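Local coordinates for protein TarM (Staphylococcus aureus subsp. aureus 21178, PDB 4X7R) that belongs to the group 1 glycosyl transferases of the GT-B clan and carries a long antiparallel sheet in addition to its two parallel ones, at residues Arg95-Ile108 with Tyr111-Lys125. The protein carries 1 engineered substitution. Sequence-based numbering, arbitrary orientation.
Sequences RLKNTIEIEESKGI and YFDITTRTYIAYIRK. Engineered in segment 111-125: Arg117 (natural residue Gly).
Leu96 sits as a knob in a hollow lined by Tyr111, Ala121 and Ile123 at the edge of a long antiparallel sheet, where strands 99-103, 108-113 and 119-126 form a beta meander. Its CD2 methyl rests over one face of the Tyr111 ring, 4.1 Å from the centroid in a CH-pi contact, and touches Ala121 CB at 3.6 Å. Leu96 CD1 meets Ile123 CD1 tip to tip at 3.9 Å. Thr99 OG1 lies at the edge of the same ring while donating to Leu96 O (2.7 Å). Glu101, with CG trans to its backbone N (chi1 -179°), runs alongside the tyrosine, CG 3.6 Å from Tyr111 CE2, its carboxylate turned 52° from the ring; OE2 is hydrogen-bonded to Ser109 OG. On the face that carries Ile100 and Phe112, Ile100 CG1 and CD1 pack at about a right angle across Ile114 CG1. Ile102 CD1 leans obliquely on the Phe112 ring, with Tyr119 CD1 over one face, toward the rim. Ile100 and Phe112 form an antiparallel hydrogen-bonded pair, Ile100 N donating to Phe112 O (2.7 Å) and Phe112 N to Ile100 O. Ile120 and Ala121 both face Tyr111, a classic beta bulge, and Tyr111 O accepts from both N atoms. The positive phi of Gly107 would jam a CB against the preceding carbonyl O, and Lys125 O would also clash with it; Lys125 N reaches Gly107 O at 2.8 Å from 49° above the carbonyl plane.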
loop_
_atom_site.group_PDB
_atom_site.type_symbol
_atom_site.label_atom_id
_atom_site.label_comp_id
_atom_site.label_asym_id
_atom_site.label_seq_id
_atom_site.Cartn_x
_atom_site.Cartn_y
_atom_site.Cartn_z
ATOM N N ARG A 95 -27.457 13.132 26.995
ATOM C CA ARG A 95 -26.256 13.262 27.824
ATOM C C ARG A 95 -25.661 14.667 27.742
ATOM O O ARG A 95 -24.912 15.063 28.636
ATOM C CB ARG A 95 -25.207 12.209 27.438
ATOM C CG ARG A 95 -25.667 10.784 27.704
ATOM C CD ARG A 95 -24.738 9.777 27.077
ATOM N NE ARG A 95 -23.469 9.684 27.798
ATOM C CZ ARG A 95 -22.537 8.775 27.546
ATOM N NH1 ARG A 95 -22.717 7.875 26.589
ATOM N NH2 ARG A 95 -21.414 8.759 28.248
ATOM N N LEU A 96 -25.982 15.406 26.665
ATOM C CA LEU A 96 -25.524 16.778 26.449
ATOM C C LEU A 96 -26.606 17.794 26.849
ATOM O O LEU A 96 -26.354 18.999 26.822
ATOM C CB LEU A 96 -25.082 16.981 24.992
ATOM C CG LEU A 96 -23.836 16.205 24.546
ATOM C CD1 LEU A 96 -23.760 16.127 23.037
ATOM C CD2 LEU A 96 -22.572 16.810 25.116
ATOM N N LYS A 97 -27.805 17.304 27.223
ATOM C CA LYS A 97 -28.913 18.147 27.667
ATOM C C LYS A 97 -28.592 18.641 29.078
ATOM O O LYS A 97 -28.049 17.886 29.896
ATOM C CB LYS A 97 -30.245 17.378 27.637
ATOM C CG LYS A 97 -31.469 18.279 27.533
ATOM C CD LYS A 97 -32.768 17.506 27.745
ATOM C CE LYS A 97 -33.933 18.426 28.020
ATOM N NZ LYS A 97 -35.204 17.674 28.174
ATOM N N ASN A 98 -28.900 19.915 29.342
ATOM C CA ASN A 98 -28.642 20.581 30.618
ATOM C C ASN A 98 -27.134 20.680 30.948
ATOM O O ASN A 98 -26.693 20.330 32.048
ATOM C CB ASN A 98 -29.510 20.016 31.768
ATOM C CG ASN A 98 -30.998 20.273 31.610
ATOM O OD1 ASN A 98 -31.439 21.344 31.164
ATOM N ND2 ASN A 98 -31.816 19.305 32.013
ATOM N N THR A 99 -26.357 21.158 29.960
ATOM C CA THR A 99 -24.919 21.403 30.055
ATOM C C THR A 99 -24.613 22.866 29.696
ATOM O O THR A 99 -25.481 23.581 29.185
ATOM C CB THR A 99 -24.098 20.453 29.139
ATOM O OG1 THR A 99 -24.487 20.623 27.775
ATOM C CG2 THR A 99 -24.163 18.990 29.568
ATOM N N ILE A 100 -23.377 23.303 29.973
ATOM C CA ILE A 100 -22.878 24.628 29.616
ATOM C C ILE A 100 -21.854 24.368 28.514
ATOM O O ILE A 100 -20.902 23.621 28.734
ATOM C CB ILE A 100 -22.241 25.410 30.829
ATOM C CG1 ILE A 100 -23.239 25.707 31.978
ATOM C CG2 ILE A 100 -21.460 26.660 30.378
ATOM C CD1 ILE A 100 -24.292 26.805 31.757
ATOM N N GLU A 101 -22.054 24.967 27.339
ATOM C CA GLU A 101 -21.110 24.860 26.234
ATOM C C GLU A 101 -20.032 25.951 26.386
ATOM O O GLU A 101 -20.353 27.123 26.619
ATOM C CB GLU A 101 -21.834 24.992 24.880
ATOM C CG GLU A 101 -20.912 24.859 23.672
ATOM C CD GLU A 101 -21.563 24.650 22.316
ATOM O OE1 GLU A 101 -22.772 24.321 22.263
ATOM O OE2 GLU A 101 -20.841 24.774 21.301
ATOM N N ILE A 102 -18.761 25.553 26.280
ATOM C CA ILE A 102 -17.615 26.455 26.326
ATOM C C ILE A 102 -16.764 26.197 25.077
ATOM O O ILE A 102 -16.028 25.211 24.997
ATOM C CB ILE A 102 -16.838 26.435 27.685
ATOM C CG1 ILE A 102 -17.725 26.972 28.825
ATOM C CG2 ILE A 102 -15.534 27.248 27.602
ATOM C CD1 ILE A 102 -17.290 26.623 30.187
ATOM N N GLU A 103 -16.939 27.070 24.077
ATOM C CA GLU A 103 -16.261 27.033 22.785
ATOM C C GLU A 103 -14.763 27.360 22.948
ATOM O O GLU A 103 -14.428 28.315 23.654
ATOM C CB GLU A 103 -16.957 28.018 21.821
ATOM C CG GLU A 103 -16.408 28.003 20.406
ATOM C CD GLU A 103 -17.426 28.110 19.287
ATOM O OE1 GLU A 103 -17.550 27.138 18.505
ATOM O OE2 GLU A 103 -18.072 29.177 19.167
ATOM N N GLU A 104 -13.875 26.557 22.313
ATOM C CA GLU A 104 -12.422 26.748 22.364
ATOM C C GLU A 104 -11.966 27.361 21.036
ATOM O O GLU A 104 -11.133 28.271 21.023
ATOM C CB GLU A 104 -11.708 25.398 22.610
ATOM C CG GLU A 104 -10.197 25.490 22.757
ATOM C CD GLU A 104 -9.441 24.220 22.415
ATOM O OE1 GLU A 104 -9.371 23.320 23.282
ATOM O OE2 GLU A 104 -8.891 24.137 21.292
ATOM N N SER A 105 -12.503 26.823 19.921
ATOM C CA SER A 105 -12.232 27.214 18.538
ATOM C C SER A 105 -13.499 26.936 17.712
ATOM O O SER A 105 -14.567 26.708 18.279
ATOM C CB SER A 105 -11.074 26.387 17.981
ATOM O OG SER A 105 -9.927 26.414 18.814
ATOM N N LYS A 106 -13.381 26.948 16.376
ATOM C CA LYS A 106 -14.486 26.611 15.484
ATOM C C LYS A 106 -14.434 25.085 15.344
ATOM O O LYS A 106 -13.388 24.527 14.997
ATOM C CB LYS A 106 -14.343 27.320 14.122
ATOM C CG LYS A 106 -14.788 28.782 14.150
ATOM C CD LYS A 106 -14.406 29.526 12.873
ATOM C CE LYS A 106 -14.703 31.006 12.969
ATOM N NZ LYS A 106 -14.290 31.738 11.742
ATOM N N GLY A 107 -15.528 24.425 15.708
ATOM C CA GLY A 107 -15.616 22.969 15.681
ATOM C C GLY A 107 -15.304 22.310 17.015
ATOM O O GLY A 107 -15.819 21.224 17.290
ATOM N N ILE A 108 -14.464 22.959 17.858
ATOM C CA ILE A 108 -14.067 22.459 19.179
ATOM C C ILE A 108 -14.897 23.100 20.302
ATOM O O ILE A 108 -14.924 24.326 20.419
ATOM C CB ILE A 108 -12.530 22.578 19.419
ATOM C CG1 ILE A 108 -11.737 21.864 18.298
ATOM C CG2 ILE A 108 -12.137 22.039 20.806
ATOM C CD1 ILE A 108 -10.249 22.199 18.211
ATOM N N TYR A 111 -18.381 20.561 27.301
ATOM C CA TYR A 111 -19.693 20.559 27.953
ATOM C C TYR A 111 -19.581 20.197 29.415
ATOM O O TYR A 111 -18.922 19.220 29.750
ATOM C CB TYR A 111 -20.692 19.650 27.182
ATOM C CG TYR A 111 -20.859 20.077 25.738
ATOM C CD1 TYR A 111 -19.931 19.704 24.769
ATOM C CD2 TYR A 111 -21.878 20.948 25.361
ATOM C CE1 TYR A 111 -20.011 20.184 23.467
ATOM C CE2 TYR A 111 -21.989 21.406 24.049
ATOM C CZ TYR A 111 -21.055 21.016 23.105
ATOM O OH TYR A 111 -21.144 21.456 21.807
ATOM N N PHE A 112 -20.193 21.017 30.287
ATOM C CA PHE A 112 -20.151 20.880 31.746
ATOM C C PHE A 112 -21.574 20.797 32.292
ATOM O O PHE A 112 -22.398 21.622 31.912
ATOM C CB PHE A 112 -19.375 22.079 32.367
ATOM C CG PHE A 112 -17.906 22.099 31.993
ATOM C CD1 PHE A 112 -17.489 22.572 30.749
ATOM C CD2 PHE A 112 -16.939 21.628 32.875
ATOM C CE1 PHE A 112 -16.137 22.537 30.380
ATOM C CE2 PHE A 112 -15.582 21.599 32.505
ATOM C CZ PHE A 112 -15.192 22.057 31.262
ATOM N N ASP A 113 -21.874 19.810 33.165
ATOM C CA ASP A 113 -23.224 19.686 33.730
ATOM C C ASP A 113 -23.544 20.811 34.693
ATOM O O ASP A 113 -22.730 21.134 35.552
ATOM C CB ASP A 113 -23.475 18.312 34.378
ATOM C CG ASP A 113 -24.894 18.122 34.904
ATOM O OD1 ASP A 113 -25.805 17.872 34.082
ATOM O OD2 ASP A 113 -25.101 18.268 36.129
ATOM N N ILE A 114 -24.737 21.404 34.533
ATOM C CA ILE A 114 -25.263 22.507 35.330
ATOM C C ILE A 114 -25.346 22.186 36.839
ATOM O O ILE A 114 -25.103 23.078 37.651
ATOM C CB ILE A 114 -26.580 23.038 34.682
ATOM C CG1 ILE A 114 -26.246 24.008 33.525
ATOM C CG2 ILE A 114 -27.550 23.684 35.691
ATOM C CD1 ILE A 114 -27.192 23.981 32.327
ATOM N N THR A 115 -25.629 20.912 37.206
ATOM C CA THR A 115 -25.731 20.493 38.613
ATOM C C THR A 115 -24.431 19.914 39.191
ATOM O O THR A 115 -23.953 20.438 40.199
ATOM C CB THR A 115 -26.980 19.624 38.886
ATOM O OG1 THR A 115 -26.932 18.441 38.085
ATOM C CG2 THR A 115 -28.289 20.379 38.663
ATOM N N THR A 116 -23.866 18.844 38.577
ATOM C CA THR A 116 -22.622 18.219 39.065
ATOM C C THR A 116 -21.349 19.076 38.884
ATOM O O THR A 116 -20.307 18.763 39.475
ATOM C CB THR A 116 -22.489 16.727 38.655
ATOM O OG1 THR A 116 -21.307 16.177 39.242
ATOM C CG2 THR A 116 -22.438 16.515 37.155
ATOM N N ARG A 117 -21.439 20.153 38.064
ATOM C CA ARG A 117 -20.354 21.094 37.739
ATOM C C ARG A 117 -19.175 20.446 36.999
ATOM O O ARG A 117 -18.215 21.143 36.656
ATOM C CB ARG A 117 -19.875 21.877 38.976
ATOM C CG ARG A 117 -20.968 22.663 39.699
ATOM C CD ARG A 117 -20.571 24.090 40.068
ATOM N NE ARG A 117 -19.145 24.257 40.379
ATOM C CZ ARG A 117 -18.592 24.015 41.565
ATOM N NH1 ARG A 117 -19.330 23.563 42.572
ATOM N NH2 ARG A 117 -17.293 24.208 41.747
ATOM N N THR A 118 -19.264 19.126 36.719
ATOM C CA THR A 118 -18.203 18.372 36.059
ATOM C C THR A 118 -18.265 18.307 34.528
ATOM O O THR A 118 -19.337 18.387 33.927
ATOM C CB THR A 118 -17.960 17.016 36.749
ATOM O OG1 THR A 118 -16.607 16.614 36.507
ATOM C CG2 THR A 118 -18.935 15.925 36.292
ATOM N N TYR A 119 -17.082 18.130 33.929
ATOM C CA TYR A 119 -16.776 17.977 32.511
ATOM C C TYR A 119 -17.466 16.701 31.970
ATOM O O TYR A 119 -17.130 15.595 32.399
ATOM C CB TYR A 119 -15.248 17.874 32.409
ATOM C CG TYR A 119 -14.627 17.850 31.033
ATOM C CD1 TYR A 119 -15.253 18.461 29.948
ATOM C CD2 TYR A 119 -13.352 17.323 30.836
ATOM C CE1 TYR A 119 -14.657 18.478 28.686
ATOM C CE2 TYR A 119 -12.740 17.353 29.585
ATOM C CZ TYR A 119 -13.394 17.933 28.514
ATOM O OH TYR A 119 -12.772 17.965 27.291
ATOM N N ILE A 120 -18.467 16.875 31.083
ATOM C CA ILE A 120 -19.278 15.808 30.472
ATOM C C ILE A 120 -18.703 15.381 29.112
ATOM O O ILE A 120 -18.442 14.192 28.896
ATOM C CB ILE A 120 -20.789 16.231 30.362
ATOM C CG1 ILE A 120 -21.411 16.655 31.718
ATOM C CG2 ILE A 120 -21.653 15.185 29.646
ATOM C CD1 ILE A 120 -21.313 15.621 32.929
ATOM N N ALA A 121 -18.547 16.343 28.185
ATOM C CA ALA A 121 -18.062 16.011 26.854
ATOM C C ALA A 121 -17.137 17.008 26.198
ATOM O O ALA A 121 -17.111 18.185 26.538
ATOM C CB ALA A 121 -19.233 15.699 25.927
ATOM N N TYR A 122 -16.401 16.501 25.224
ATOM C CA TYR A 122 -15.520 17.214 24.324
ATOM C C TYR A 122 -15.986 16.833 22.910
ATOM O O TYR A 122 -16.061 15.640 22.585
ATOM C CB TYR A 122 -14.065 16.778 24.550
ATOM C CG TYR A 122 -13.098 17.298 23.515
ATOM C CD1 TYR A 122 -12.465 18.528 23.677
ATOM C CD2 TYR A 122 -12.761 16.533 22.399
ATOM C CE1 TYR A 122 -11.550 19.000 22.736
ATOM C CE2 TYR A 122 -11.855 16.997 21.450
ATOM C CZ TYR A 122 -11.252 18.232 21.623
ATOM O OH TYR A 122 -10.352 18.685 20.692
ATOM N N ILE A 123 -16.309 17.840 22.082
ATOM C CA ILE A 123 -16.714 17.631 20.686
ATOM C C ILE A 123 -15.749 18.375 19.762
ATOM O O ILE A 123 -15.511 19.566 19.968
ATOM C CB ILE A 123 -18.205 17.997 20.403
ATOM C CG1 ILE A 123 -19.167 17.275 21.390
ATOM C CG2 ILE A 123 -18.559 17.702 18.922
ATOM C CD1 ILE A 123 -20.630 17.534 21.223
ATOM N N ARG A 124 -15.207 17.674 18.753
ATOM C CA ARG A 124 -14.313 18.239 17.746
ATOM C C ARG A 124 -14.888 17.943 16.348
ATOM O O ARG A 124 -14.916 16.786 15.916
ATOM C CB ARG A 124 -12.879 17.691 17.912
ATOM C CG ARG A 124 -11.826 18.304 16.984
ATOM C CD ARG A 124 -10.735 17.301 16.597
ATOM N NE ARG A 124 -10.060 16.726 17.768
ATOM C CZ ARG A 124 -9.600 15.480 17.844
ATOM N NH1 ARG A 124 -9.722 14.655 16.811
ATOM N NH2 ARG A 124 -9.016 15.048 18.956
ATOM N N LYS A 125 -15.329 19.011 15.653
ATOM C CA LYS A 125 -15.888 18.982 14.294
ATOM C C LYS A 125 -14.858 19.537 13.282
ATOM O O LYS A 125 -14.449 20.696 13.390
ATOM C CB LYS A 125 -17.182 19.827 14.217
ATOM C CG LYS A 125 -18.406 19.236 14.900
ATOM C CD LYS A 125 -19.562 20.236 14.864
ATOM C CE LYS A 125 -20.840 19.698 15.456
ATOM N NZ LYS A 125 -21.985 20.624 15.243
#